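Local coordinates for beta-ketoacyl synthase (PDB 4EWG), which probably catalyses the condensation of acyl chains with malonyl-acyl carrier protein to form 3-oxoacyl-acyl carrier protein, as ketosynthases of the thiolase-like fold do, at residues N297-V302 against R322-R327; D102-V107 against Q187-A192; G312-S317 against D371-P376; R76-A81 against P144-V149; G265-G270 against A278-R283. All blocks are in the same frame, centred on the assembly; numbering follows the deposited sequence.

Contact 1 (N297-V302 against R322-R327); sequences NAIAYV and RTFGER
Ile299 and Val302, on the first strand of the beta-alpha-beta unit 299-303, 310-324, 329-331, meet Phe324 and Arg327, which stand where helix 310-324 ends and the chain turns back toward strand 329-331. In sequence order, the first neighbour is Asn297, in the 3-10 segment just before the strand: its carbonyl O lies 3.7 Å from Arg327 NH2. Ile299 comes next and takes part twice. Its buried side chain sets CG1 3.7 Å from Phe324 CE1; CB also lies close to that ring atom, so the branched base of the isoleucine does the touching. Its carbonyl O is taken by Arg327. Further on, Val302 brings its CG2 methyl obliquely to another atom of the ring, 3.9 Å from Phe324 CE2. Phe324 thus suits its place as a flat apolar plug on the last helical turn, with Thr323 CG2 over one ring face and Met393 of strand 391-398 packed beside it. Gly325, with positive phi, then lets the backbone leave the helix. Arg327 has CG wedged between its backbone N and carbonyl carbon (chi1 61°), and the long chain reaches back to the strand. There the guanidinium grips one atom end-on, NH1 at 2.9 Å and NH2 at 3.2 Å from Ile299 O, which lies in the guanidinium plane.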
# COMPACT_ATOMS: atom_id res chain seq x y z
N ASN A 297 -0.51 -14.65 29.11
CA ASN A 297 0.53 -14.97 30.09
C ASN A 297 1.91 -15.21 29.50
O ASN A 297 2.90 -14.98 30.17
CB ASN A 297 0.15 -16.24 30.88
CG ASN A 297 -1.17 -16.11 31.55
OD1 ASN A 297 -1.72 -15.00 31.69
ND2 ASN A 297 -1.72 -17.25 31.99
N ALA A 298 1.95 -15.68 28.26
CA ALA A 298 3.22 -16.01 27.61
C ALA A 298 4.08 -14.79 27.29
O ALA A 298 5.27 -14.92 27.10
CB ALA A 298 2.99 -16.80 26.34
N ILE A 299 3.49 -13.60 27.24
CA ILE A 299 4.22 -12.41 26.77
C ILE A 299 4.98 -11.79 27.93
O ILE A 299 4.38 -11.35 28.91
CB ILE A 299 3.25 -11.39 26.13
CG1 ILE A 299 2.43 -12.07 25.02
CG2 ILE A 299 3.98 -10.17 25.55
CD1 ILE A 299 3.33 -12.64 23.91
N ALA A 300 6.31 -11.74 27.82
CA ALA A 300 7.15 -11.18 28.88
C ALA A 300 7.32 -9.65 28.78
O ALA A 300 7.68 -9.00 29.77
CB ALA A 300 8.49 -11.86 28.90
N TYR A 301 7.07 -9.07 27.62
CA TYR A 301 7.31 -7.62 27.41
C TYR A 301 6.52 -7.11 26.22
O TYR A 301 6.33 -7.81 25.23
CB TYR A 301 8.81 -7.33 27.21
CG TYR A 301 9.16 -5.94 26.68
CD1 TYR A 301 9.33 -4.88 27.54
CD2 TYR A 301 9.35 -5.72 25.31
CE1 TYR A 301 9.65 -3.60 27.06
CE2 TYR A 301 9.67 -4.45 24.82
CZ TYR A 301 9.82 -3.40 25.70
OH TYR A 301 10.16 -2.12 25.24
N VAL A 302 6.05 -5.89 26.34
CA VAL A 302 5.43 -5.19 25.26
C VAL A 302 6.29 -3.99 24.90
O VAL A 302 6.59 -3.16 25.76
CB VAL A 302 4.03 -4.72 25.67
CG1 VAL A 302 3.43 -3.81 24.61
CG2 VAL A 302 3.17 -5.93 25.95
N ARG A 322 -5.94 -4.09 29.63
CA ARG A 322 -7.09 -4.95 29.34
C ARG A 322 -6.62 -6.32 28.86
O ARG A 322 -7.19 -7.32 29.23
CB ARG A 322 -7.98 -4.30 28.27
N THR A 323 -5.58 -6.38 28.03
CA THR A 323 -5.10 -7.66 27.49
C THR A 323 -4.23 -8.43 28.49
O THR A 323 -4.32 -9.66 28.60
CB THR A 323 -4.29 -7.46 26.21
OG1 THR A 323 -5.06 -6.70 25.27
CG2 THR A 323 -3.89 -8.84 25.59
N PHE A 324 -3.37 -7.73 29.22
CA PHE A 324 -2.36 -8.40 30.01
C PHE A 324 -2.45 -8.24 31.53
O PHE A 324 -1.87 -9.02 32.23
CB PHE A 324 -1.01 -7.93 29.56
CG PHE A 324 -0.70 -8.28 28.16
CD1 PHE A 324 -0.48 -9.60 27.81
CD2 PHE A 324 -0.61 -7.29 27.18
CE1 PHE A 324 -0.20 -9.94 26.51
CE2 PHE A 324 -0.31 -7.62 25.87
CZ PHE A 324 -0.10 -8.95 25.53
N GLY A 325 -3.20 -7.25 32.02
CA GLY A 325 -3.21 -6.92 33.46
C GLY A 325 -2.09 -5.95 33.80
O GLY A 325 -1.29 -5.56 32.91
N GLU A 326 -2.02 -5.56 35.06
CA GLU A 326 -1.04 -4.52 35.48
C GLU A 326 0.41 -4.96 35.45
O GLU A 326 1.28 -4.12 35.52
CB GLU A 326 -1.35 -4.01 36.91
N ARG A 327 0.66 -6.25 35.34
CA ARG A 327 2.02 -6.77 35.52
C ARG A 327 2.93 -6.56 34.33
O ARG A 327 4.13 -6.79 34.42
CB ARG A 327 1.99 -8.27 35.92
CG ARG A 327 1.35 -9.25 34.90
CD ARG A 327 2.38 -9.97 34.03
NE ARG A 327 1.78 -10.60 32.85
CZ ARG A 327 2.44 -10.90 31.72
NH1 ARG A 327 3.73 -10.64 31.60
NH2 ARG A 327 1.78 -11.45 30.71

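Contact 2 (D102-V107 against Q187-A192); sequences DGRMGV and QTLMLA
Met105, Leu189 and Leu191 form the apolar centre, on one face of two parallel strands. The Met105 chain runs extended as far as SD (chi1 179°), which lies 3.9 Å from Leu191 CG, and its last bond bends CE back to 3.7 Å from Leu189 CB. A flexible thioether thus spans two leucines. On the other face Gly106 has no side chain, and Met190 folds into that place: bent at both chi2 and chi3, it lays SD 3.4 Å from Gly106 CA. The backbones pair in parallel register, Gly106 giving its N-H to Leu189 O and receiving Leu191 N at its own carbonyl. Toward the N-terminal ends of the strands the contact becomes polar. Arg104 O accepts from Leu189 N at 3.0 Å and, weakly, from Thr188 N. Gln187 sends its amide across, NE2 bonding Gly103 O at 3.1 Å, while its OE1 is held by Arg160 N. Outermost, Asp102 closes an Asx turn onto Arg104 N and binds the Arg104 guanidinium through a salt bridge, NH2 to OD2 at 3.2 Å; the aliphatic part of Arg104 runs alongside Leu189. Arg104 NH1 also bonds weakly to His249, a residue seen to bind calcium in a structure of this protein, although this chain holds none. Strands 105-110 and 189-196 are a parallel pair within the mixed central sheet, in the N-terminal half of a thiolase-like fold.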
# COMPACT_ATOMS: atom_id res chain seq x y z
N ASP A 102 15.83 -14.51 -8.18
CA ASP A 102 15.19 -15.46 -9.10
C ASP A 102 13.68 -15.60 -8.90
O ASP A 102 13.10 -16.53 -9.45
CB ASP A 102 15.85 -16.85 -8.99
CG ASP A 102 15.39 -17.63 -7.79
OD1 ASP A 102 14.56 -17.14 -6.98
OD2 ASP A 102 15.87 -18.75 -7.62
N GLY A 103 13.05 -14.70 -8.13
CA GLY A 103 11.61 -14.75 -7.91
C GLY A 103 11.24 -15.30 -6.54
O GLY A 103 10.09 -15.23 -6.15
N ARG A 104 12.23 -15.79 -5.78
CA ARG A 104 11.99 -16.43 -4.51
C ARG A 104 11.84 -15.41 -3.40
O ARG A 104 11.33 -15.74 -2.33
CB ARG A 104 13.17 -17.33 -4.12
CG ARG A 104 14.43 -16.59 -3.61
CD ARG A 104 15.50 -17.55 -3.07
NE ARG A 104 16.11 -18.30 -4.15
CZ ARG A 104 16.81 -19.43 -4.01
NH1 ARG A 104 17.03 -19.96 -2.82
NH2 ARG A 104 17.31 -20.02 -5.09
N MET A 105 12.38 -14.22 -3.62
CA MET A 105 12.34 -13.16 -2.64
C MET A 105 11.48 -12.01 -3.14
O MET A 105 11.64 -11.57 -4.25
CB MET A 105 13.74 -12.63 -2.35
CG MET A 105 13.74 -11.49 -1.35
SD MET A 105 15.35 -10.82 -0.97
CE MET A 105 16.06 -12.14 0.03
N GLY A 106 10.61 -11.51 -2.27
CA GLY A 106 9.73 -10.37 -2.57
C GLY A 106 9.96 -9.23 -1.60
O GLY A 106 10.91 -9.25 -0.80
N VAL A 107 9.14 -8.20 -1.69
CA VAL A 107 9.33 -7.00 -0.90
C VAL A 107 8.02 -6.46 -0.35
O VAL A 107 7.05 -6.30 -1.10
CB VAL A 107 10.01 -5.88 -1.72
CG1 VAL A 107 10.14 -4.61 -0.86
CG2 VAL A 107 11.35 -6.36 -2.27
N GLN A 187 6.14 -16.99 -1.11
CA GLN A 187 7.49 -16.54 -1.26
C GLN A 187 8.34 -17.27 -0.25
O GLN A 187 7.86 -17.59 0.85
CB GLN A 187 7.57 -15.03 -0.99
CG GLN A 187 6.90 -14.16 -2.02
CD GLN A 187 7.61 -14.17 -3.35
OE1 GLN A 187 6.98 -13.94 -4.37
NE2 GLN A 187 8.93 -14.44 -3.36
N THR A 188 9.59 -17.51 -0.60
CA THR A 188 10.53 -18.14 0.30
C THR A 188 11.15 -17.11 1.22
O THR A 188 11.46 -17.40 2.37
CB THR A 188 11.67 -18.83 -0.45
OG1 THR A 188 11.14 -19.83 -1.32
CG2 THR A 188 12.65 -19.47 0.51
N LEU A 189 11.36 -15.91 0.69
CA LEU A 189 11.99 -14.83 1.42
C LEU A 189 11.25 -13.55 1.16
O LEU A 189 10.62 -13.41 0.14
CB LEU A 189 13.44 -14.66 0.95
CG LEU A 189 14.36 -15.81 1.37
CD1 LEU A 189 15.03 -16.48 0.14
CD2 LEU A 189 15.36 -15.33 2.43
N MET A 190 11.36 -12.61 2.09
CA MET A 190 10.79 -11.27 1.93
C MET A 190 11.69 -10.27 2.64
O MET A 190 12.16 -10.54 3.77
CB MET A 190 9.38 -11.15 2.54
CG MET A 190 8.27 -11.92 1.83
SD MET A 190 7.88 -11.33 0.17
CE MET A 190 6.78 -9.92 0.48
N LEU A 191 11.95 -9.15 1.98
CA LEU A 191 12.40 -7.94 2.67
C LEU A 191 11.14 -7.23 3.16
O LEU A 191 10.21 -7.01 2.40
CB LEU A 191 13.17 -7.03 1.72
CG LEU A 191 14.45 -7.67 1.14
CD1 LEU A 191 15.09 -6.69 0.20
CD2 LEU A 191 15.44 -8.14 2.23
N ALA A 192 11.09 -6.91 4.45
CA ALA A 192 9.96 -6.19 5.00
C ALA A 192 10.46 -5.05 5.85
O ALA A 192 11.32 -5.22 6.70
CB ALA A 192 9.07 -7.12 5.81

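Contact 3 (G312-S317 against D371-P376); sequences GDVAES and DPACAP
Ser317 and Ala375 supply the hydrogen bond of this contact: Ala375 N donates a hydrogen bond to Ser317 OG at 3.0 Å and an angle of 157°. The hydroxyl in turn donates to Val314 O, at 2.6 Å, one turn earlier in the same helix. With OG held between the backbone N and the carbonyl carbon (chi1 64°), serine can do both, linking a helical carbonyl to a loop N-H through a single small oxygen. A second set of polar bonds shapes the loop itself. Asp371 OD1 takes Ala373 N from above its carboxylate plane in an Asx turn, and Cys374 N bonds Asp371 O to close a type I turn; Asp371 OD2 is left for a salt bridge with Arg230.

Van der Waals contacts fill the remainder. Val314 lays both methyls against the turn, CG1 lying 3.7 Å from Ala373 O while CG2 approaches Ala373 CB at 4.2 Å and the sulfur of Cys374 about as closely. That sulfur lies against the helix backbone, SG 4.0 Å from Asp313 O, and Ala375 CB rests 3.6 Å from Ser317 O. Small residues suit such a close approach of loop and helix backbone.

The loop 371-376, leading to strand 378-379, thus lies along one side of helix 310-324, with Tyr379 of that strand touching Ser317 and Cys374, while Ala315 and Glu316 of the helix meet Met281 of helix 278-291.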
# COMPACT_ATOMS: atom_id res chain seq x y z
N GLY A 312 -3.42 9.09 22.79
CA GLY A 312 -2.75 7.89 22.28
C GLY A 312 -2.22 7.05 23.42
O GLY A 312 -2.48 5.86 23.49
N ASP A 313 -1.49 7.68 24.33
CA ASP A 313 -0.92 6.97 25.44
C ASP A 313 -1.99 6.41 26.39
O ASP A 313 -1.88 5.26 26.84
CB ASP A 313 0.04 7.89 26.19
CG ASP A 313 1.32 8.17 25.41
OD1 ASP A 313 1.42 7.80 24.20
OD2 ASP A 313 2.25 8.77 26.02
N VAL A 314 -3.03 7.18 26.67
CA VAL A 314 -4.13 6.69 27.54
C VAL A 314 -4.79 5.45 26.92
O VAL A 314 -4.82 4.38 27.54
CB VAL A 314 -5.18 7.79 27.79
CG1 VAL A 314 -6.45 7.21 28.46
CG2 VAL A 314 -4.58 8.92 28.63
N ALA A 315 -5.27 5.58 25.69
CA ALA A 315 -5.90 4.46 24.99
C ALA A 315 -5.00 3.24 24.93
O ALA A 315 -5.49 2.11 25.15
CB ALA A 315 -6.26 4.86 23.58
N GLU A 316 -3.72 3.44 24.59
CA GLU A 316 -2.79 2.31 24.48
C GLU A 316 -2.63 1.61 25.83
O GLU A 316 -2.66 0.38 25.90
CB GLU A 316 -1.40 2.75 23.94
CG GLU A 316 -0.42 1.60 23.85
CD GLU A 316 0.90 1.92 23.13
OE1 GLU A 316 1.23 3.10 22.89
OE2 GLU A 316 1.61 0.96 22.78
N SER A 317 -2.46 2.40 26.90
CA SER A 317 -2.29 1.83 28.23
C SER A 317 -3.47 0.98 28.63
O SER A 317 -3.30 -0.13 29.11
CB SER A 317 -2.07 2.90 29.29
OG SER A 317 -3.18 3.76 29.45
N ASP A 371 1.42 9.19 34.33
CA ASP A 371 0.16 9.86 34.23
C ASP A 371 -0.94 9.02 34.86
O ASP A 371 -1.16 7.89 34.43
CB ASP A 371 -0.15 10.09 32.75
CG ASP A 371 -1.51 10.71 32.50
OD1 ASP A 371 -2.16 11.14 33.46
OD2 ASP A 371 -1.92 10.81 31.32
N PRO A 372 -1.65 9.55 35.87
CA PRO A 372 -2.70 8.73 36.49
C PRO A 372 -3.87 8.41 35.54
O PRO A 372 -4.66 7.53 35.82
CB PRO A 372 -3.17 9.56 37.70
CG PRO A 372 -2.69 10.95 37.44
CD PRO A 372 -1.59 10.91 36.43
N ALA A 373 -4.01 9.15 34.44
CA ALA A 373 -5.04 8.85 33.48
C ALA A 373 -4.65 7.62 32.65
O ALA A 373 -5.49 7.05 31.99
CB ALA A 373 -5.33 10.07 32.58
N CYS A 374 -3.38 7.21 32.69
CA CYS A 374 -2.95 5.96 32.05
C CYS A 374 -3.16 4.74 32.97
O CYS A 374 -2.96 4.82 34.17
CB CYS A 374 -1.48 6.02 31.65
SG CYS A 374 -1.12 7.14 30.23
N ALA A 375 -3.53 3.61 32.38
CA ALA A 375 -3.73 2.38 33.13
C ALA A 375 -2.40 1.91 33.76
O ALA A 375 -1.34 2.03 33.15
CB ALA A 375 -4.31 1.28 32.25
N PRO A 376 -2.47 1.38 35.00
CA PRO A 376 -1.31 0.77 35.64
C PRO A 376 -0.74 -0.37 34.82
O PRO A 376 -1.45 -1.32 34.49
CB PRO A 376 -1.87 0.26 36.97
CG PRO A 376 -2.94 1.22 37.27
CD PRO A 376 -3.59 1.52 35.94

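Contact 4 (R76-A81 against P144-V149); sequences RVSMYA and PHTTAV
Val77, Ser78 and Ala81 meet Thr146 and Thr147 where the first turns of two helices come together, and the backbones draw within 4.6 Å, Ser78 CA to Thr147 CA. Short side chains make that possible. In the tight part, Thr147 presents its methyl, set beside the backbone N and anti to the carbonyl carbon, so that CG2 comes 3.7 Å from Val77 CG2, the two side chains crossing nearly at a right angle. Ala81 CB packs 4.0 Å from Thr147 CB, one helical turn further on. Beside these carbons sits a small polar cluster: Ser78 OG lies 2.9 Å from Thr146 OG1, and Thr146 OG1 is hydrogen-bonded to Val140 O, while Asn150 ND2 bonds weakly to Ser78 OG.

The looser part is Val77 CG1 against Thr146 CG2, at 4.2 Å. Away from the contact, partly exposed Arg76 turns aside and gives its NE to Tyr80 OH at 2.7 Å; Glu237 binds the same hydroxyl.

Strands 105-110 and 189-196 border the pair, and their Tyr109 and Ala195 touch Ala81 and Thr147, while Pro144, His145 and Val149 pack on the second subunit.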
# COMPACT_ATOMS: atom_id res chain seq x y z
N ARG A 76 15.08 10.75 -0.61
CA ARG A 76 15.74 10.32 0.62
C ARG A 76 15.11 9.08 1.23
O ARG A 76 15.81 8.15 1.64
CB ARG A 76 15.77 11.43 1.68
CG ARG A 76 16.87 12.45 1.48
CD ARG A 76 16.88 13.55 2.54
NE ARG A 76 17.58 13.18 3.80
CZ ARG A 76 18.93 13.06 3.95
NH1 ARG A 76 19.76 13.24 2.90
NH2 ARG A 76 19.44 12.73 5.15
N VAL A 77 13.79 9.06 1.31
CA VAL A 77 13.09 7.97 1.99
C VAL A 77 13.40 6.63 1.33
O VAL A 77 13.58 5.62 2.00
CB VAL A 77 11.56 8.23 2.06
CG1 VAL A 77 10.94 8.24 0.67
CG2 VAL A 77 10.86 7.19 2.95
N SER A 78 13.46 6.63 0.01
CA SER A 78 13.79 5.43 -0.73
C SER A 78 15.28 5.11 -0.55
O SER A 78 15.64 3.97 -0.42
CB SER A 78 13.44 5.58 -2.22
OG SER A 78 12.03 5.44 -2.40
N MET A 79 16.13 6.13 -0.47
CA MET A 79 17.55 5.89 -0.13
C MET A 79 17.73 5.28 1.25
O MET A 79 18.51 4.34 1.43
CB MET A 79 18.38 7.15 -0.26
CG MET A 79 18.51 7.62 -1.69
SD MET A 79 19.80 8.85 -1.91
CE MET A 79 19.17 10.25 -0.97
N TYR A 80 16.97 5.78 2.23
CA TYR A 80 17.00 5.16 3.58
C TYR A 80 16.56 3.69 3.49
O TYR A 80 17.19 2.81 4.05
CB TYR A 80 16.06 5.86 4.53
CG TYR A 80 16.32 7.34 4.82
CD1 TYR A 80 17.47 8.01 4.40
CD2 TYR A 80 15.37 8.07 5.53
CE1 TYR A 80 17.67 9.35 4.71
CE2 TYR A 80 15.57 9.40 5.83
CZ TYR A 80 16.71 10.03 5.43
OH TYR A 80 16.87 11.39 5.76
N ALA A 81 15.47 3.46 2.76
CA ALA A 81 14.86 2.14 2.65
C ALA A 81 15.88 1.16 2.03
O ALA A 81 16.07 0.06 2.54
CB ALA A 81 13.60 2.21 1.79
N PRO A 144 3.22 6.37 -3.83
CA PRO A 144 2.95 5.69 -2.56
C PRO A 144 3.94 4.56 -2.28
O PRO A 144 4.39 4.37 -1.16
CB PRO A 144 1.55 5.13 -2.79
CG PRO A 144 0.93 6.19 -3.67
CD PRO A 144 2.00 6.50 -4.65
N HIS A 145 4.24 3.81 -3.32
CA HIS A 145 5.06 2.62 -3.21
C HIS A 145 6.50 2.84 -3.64
O HIS A 145 7.17 1.91 -4.02
CB HIS A 145 4.42 1.45 -3.97
CG HIS A 145 4.10 1.73 -5.43
ND1 HIS A 145 3.56 2.89 -5.84
CD2 HIS A 145 4.23 0.95 -6.56
CE1 HIS A 145 3.35 2.85 -7.18
NE2 HIS A 145 3.77 1.67 -7.63
N THR A 146 7.00 4.09 -3.51
CA THR A 146 8.37 4.43 -3.87
C THR A 146 9.41 3.59 -3.11
O THR A 146 10.38 3.08 -3.71
CB THR A 146 8.67 5.93 -3.71
OG1 THR A 146 9.94 6.24 -4.32
CG2 THR A 146 8.64 6.39 -2.25
N THR A 147 9.20 3.43 -1.80
CA THR A 147 10.13 2.65 -1.02
C THR A 147 10.15 1.18 -1.55
O THR A 147 11.21 0.66 -1.86
CB THR A 147 9.82 2.69 0.48
OG1 THR A 147 8.48 2.26 0.70
CG2 THR A 147 10.03 4.08 1.04
N ALA A 148 8.97 0.56 -1.69
CA ALA A 148 8.88 -0.87 -2.02
C ALA A 148 9.49 -1.16 -3.39
O ALA A 148 10.22 -2.16 -3.55
CB ALA A 148 7.42 -1.36 -2.00
N VAL A 149 9.13 -0.34 -4.37
CA VAL A 149 9.62 -0.51 -5.70
C VAL A 149 11.16 -0.25 -5.77
O VAL A 149 11.88 -1.02 -6.38
CB VAL A 149 8.87 0.38 -6.69
CG1 VAL A 149 9.56 0.41 -8.05
CG2 VAL A 149 7.43 -0.12 -6.84

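Contact 5 (G265-G270 against A278-R283); sequences GCNSDG and ASTMAR
Asn267 near the end of strand 259-268 and Asp269 just beyond it face helix 278-283, which runs back almost antiparallel to the strand (159°) with 7.9 Å between the two axes. Asn267 sits close to the helix and uses its amide as a bridge: ND2 gives a hydrogen bond to Thr280 O at 2.9 Å, the acceptor lying in the amide plane, and OD1 is taken by Asn403 ND2. ND2 also lies 3.7 Å from CB of Arg283, whose guanidinium turns away to Gln286 and Glu290. Asp269 makes the shorter bond: Thr280 OG1 donates to Asp269 OD1 at 2.6 Å, arriving from above the carboxylate plane, and OG1 also bonds Thr277 O. The same OD1 accepts from Asn403 ND2, and OD2 from Thr277 N, so both carboxylate oxygens are bonded. A water donates to both Asp269 O and Thr280 OG1, while Thr280 CG2 lies 3.8 Å from Ser268 O. Threonine thus joins hydroxyl and methyl to one strand end.

The strand also borders the second subunit, where the Ser268 hydroxyl bonds Gly159 O of that subunit; the helix in turn packs Met281 and Ala282 on helix 310-324, and strand 402-409 pairs with Asn267 through Asn403.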
# COMPACT_ATOMS: atom_id res chain seq x y z
N GLY A 265 -1.52 -9.70 14.39
CA GLY A 265 -2.93 -9.28 14.47
C GLY A 265 -3.05 -7.90 13.83
O GLY A 265 -2.19 -7.04 14.04
N CYS A 266 -4.08 -7.72 13.02
CA CYS A 266 -4.32 -6.49 12.37
C CYS A 266 -5.78 -6.23 12.21
O CYS A 266 -6.52 -7.06 11.67
CB CYS A 266 -3.64 -6.50 11.00
SG CYS A 266 -3.82 -4.93 10.14
N ASN A 267 -6.21 -5.07 12.70
CA ASN A 267 -7.59 -4.63 12.60
C ASN A 267 -7.68 -3.10 12.55
O ASN A 267 -6.67 -2.43 12.44
CB ASN A 267 -8.45 -5.21 13.74
CG ASN A 267 -8.16 -4.59 15.09
OD1 ASN A 267 -7.19 -3.85 15.26
ND2 ASN A 267 -9.02 -4.87 16.06
N SER A 268 -8.90 -2.57 12.57
CA SER A 268 -9.10 -1.14 12.76
C SER A 268 -10.25 -0.80 13.71
O SER A 268 -11.16 -1.61 13.94
CB SER A 268 -9.27 -0.39 11.45
OG SER A 268 -9.91 -1.21 10.53
N ASP A 269 -10.17 0.40 14.26
CA ASP A 269 -11.16 0.90 15.21
C ASP A 269 -12.52 1.15 14.57
O ASP A 269 -13.53 1.08 15.24
CB ASP A 269 -10.70 2.20 15.86
CG ASP A 269 -9.42 2.06 16.70
OD1 ASP A 269 -9.08 0.92 17.12
OD2 ASP A 269 -8.76 3.12 16.95
N GLY A 270 -12.54 1.47 13.28
CA GLY A 270 -13.73 1.85 12.57
C GLY A 270 -14.57 2.93 13.24
O GLY A 270 -15.81 2.88 13.20
N ALA A 278 -9.67 2.18 22.50
CA ALA A 278 -8.99 1.14 23.28
C ALA A 278 -9.46 -0.31 23.04
O ALA A 278 -8.62 -1.23 23.01
CB ALA A 278 -9.08 1.47 24.78
N SER A 279 -10.75 -0.54 22.85
CA SER A 279 -11.23 -1.92 22.76
C SER A 279 -10.70 -2.65 21.53
O SER A 279 -10.22 -3.82 21.62
CB SER A 279 -12.75 -2.01 22.82
OG SER A 279 -13.32 -1.26 21.78
N THR A 280 -10.72 -1.97 20.39
CA THR A 280 -10.24 -2.54 19.14
C THR A 280 -8.72 -2.60 19.08
O THR A 280 -8.18 -3.48 18.41
CB THR A 280 -10.81 -1.80 17.91
OG1 THR A 280 -10.98 -0.42 18.24
CG2 THR A 280 -12.19 -2.38 17.54
N MET A 281 -8.04 -1.69 19.80
CA MET A 281 -6.58 -1.79 19.98
C MET A 281 -6.25 -3.08 20.75
O MET A 281 -5.37 -3.84 20.34
CB MET A 281 -6.03 -0.56 20.73
CG MET A 281 -6.13 0.74 19.93
SD MET A 281 -6.05 2.23 20.97
CE MET A 281 -4.28 2.44 21.17
N ALA A 282 -6.99 -3.35 21.83
CA ALA A 282 -6.84 -4.61 22.59
C ALA A 282 -7.09 -5.80 21.68
O ALA A 282 -6.34 -6.76 21.68
CB ALA A 282 -7.79 -4.65 23.81
N ARG A 283 -8.16 -5.71 20.89
CA ARG A 283 -8.57 -6.84 20.01
C ARG A 283 -7.46 -7.20 19.02
O ARG A 283 -7.24 -8.38 18.72
CB ARG A 283 -9.88 -6.48 19.29
CG ARG A 283 -10.48 -7.55 18.39
CD ARG A 283 -10.90 -8.81 19.14
NE ARG A 283 -11.19 -9.91 18.21
CZ ARG A 283 -10.94 -11.20 18.44
NH1 ARG A 283 -10.33 -11.62 19.56
NH2 ARG A 283 -11.25 -12.10 17.51
O HOH W 1 -13.81 0.99 17.97

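Overall arrangement
Contacts 2, 4 and 5 are buried, whereas contacts 1 and 3 are partly exposed. Contacts 1, 3 and 5 share one side of the chain's centre, with contact 4 opposite 1 and 3. Contact 3 uses the N-terminal half and contact 1 the C-terminal end of helix 310-324, and they touch through Glu326 and Pro376; contact 5 meets both, through Met281 and Ala282. Contacts 2 and 4 are joined where Val107 meets Ala148. Contacts 1, 2 and 5 all reach the same large sheet. Chemistry follows place: strand pairing governs contact 2, packing of small side chains governs contact 4, and bonds from polar side chains to backbone occur in 1, 3 and 5, joined in 5 by an Asp-Thr bond. Contacts 4 and 5 both border the second subunit.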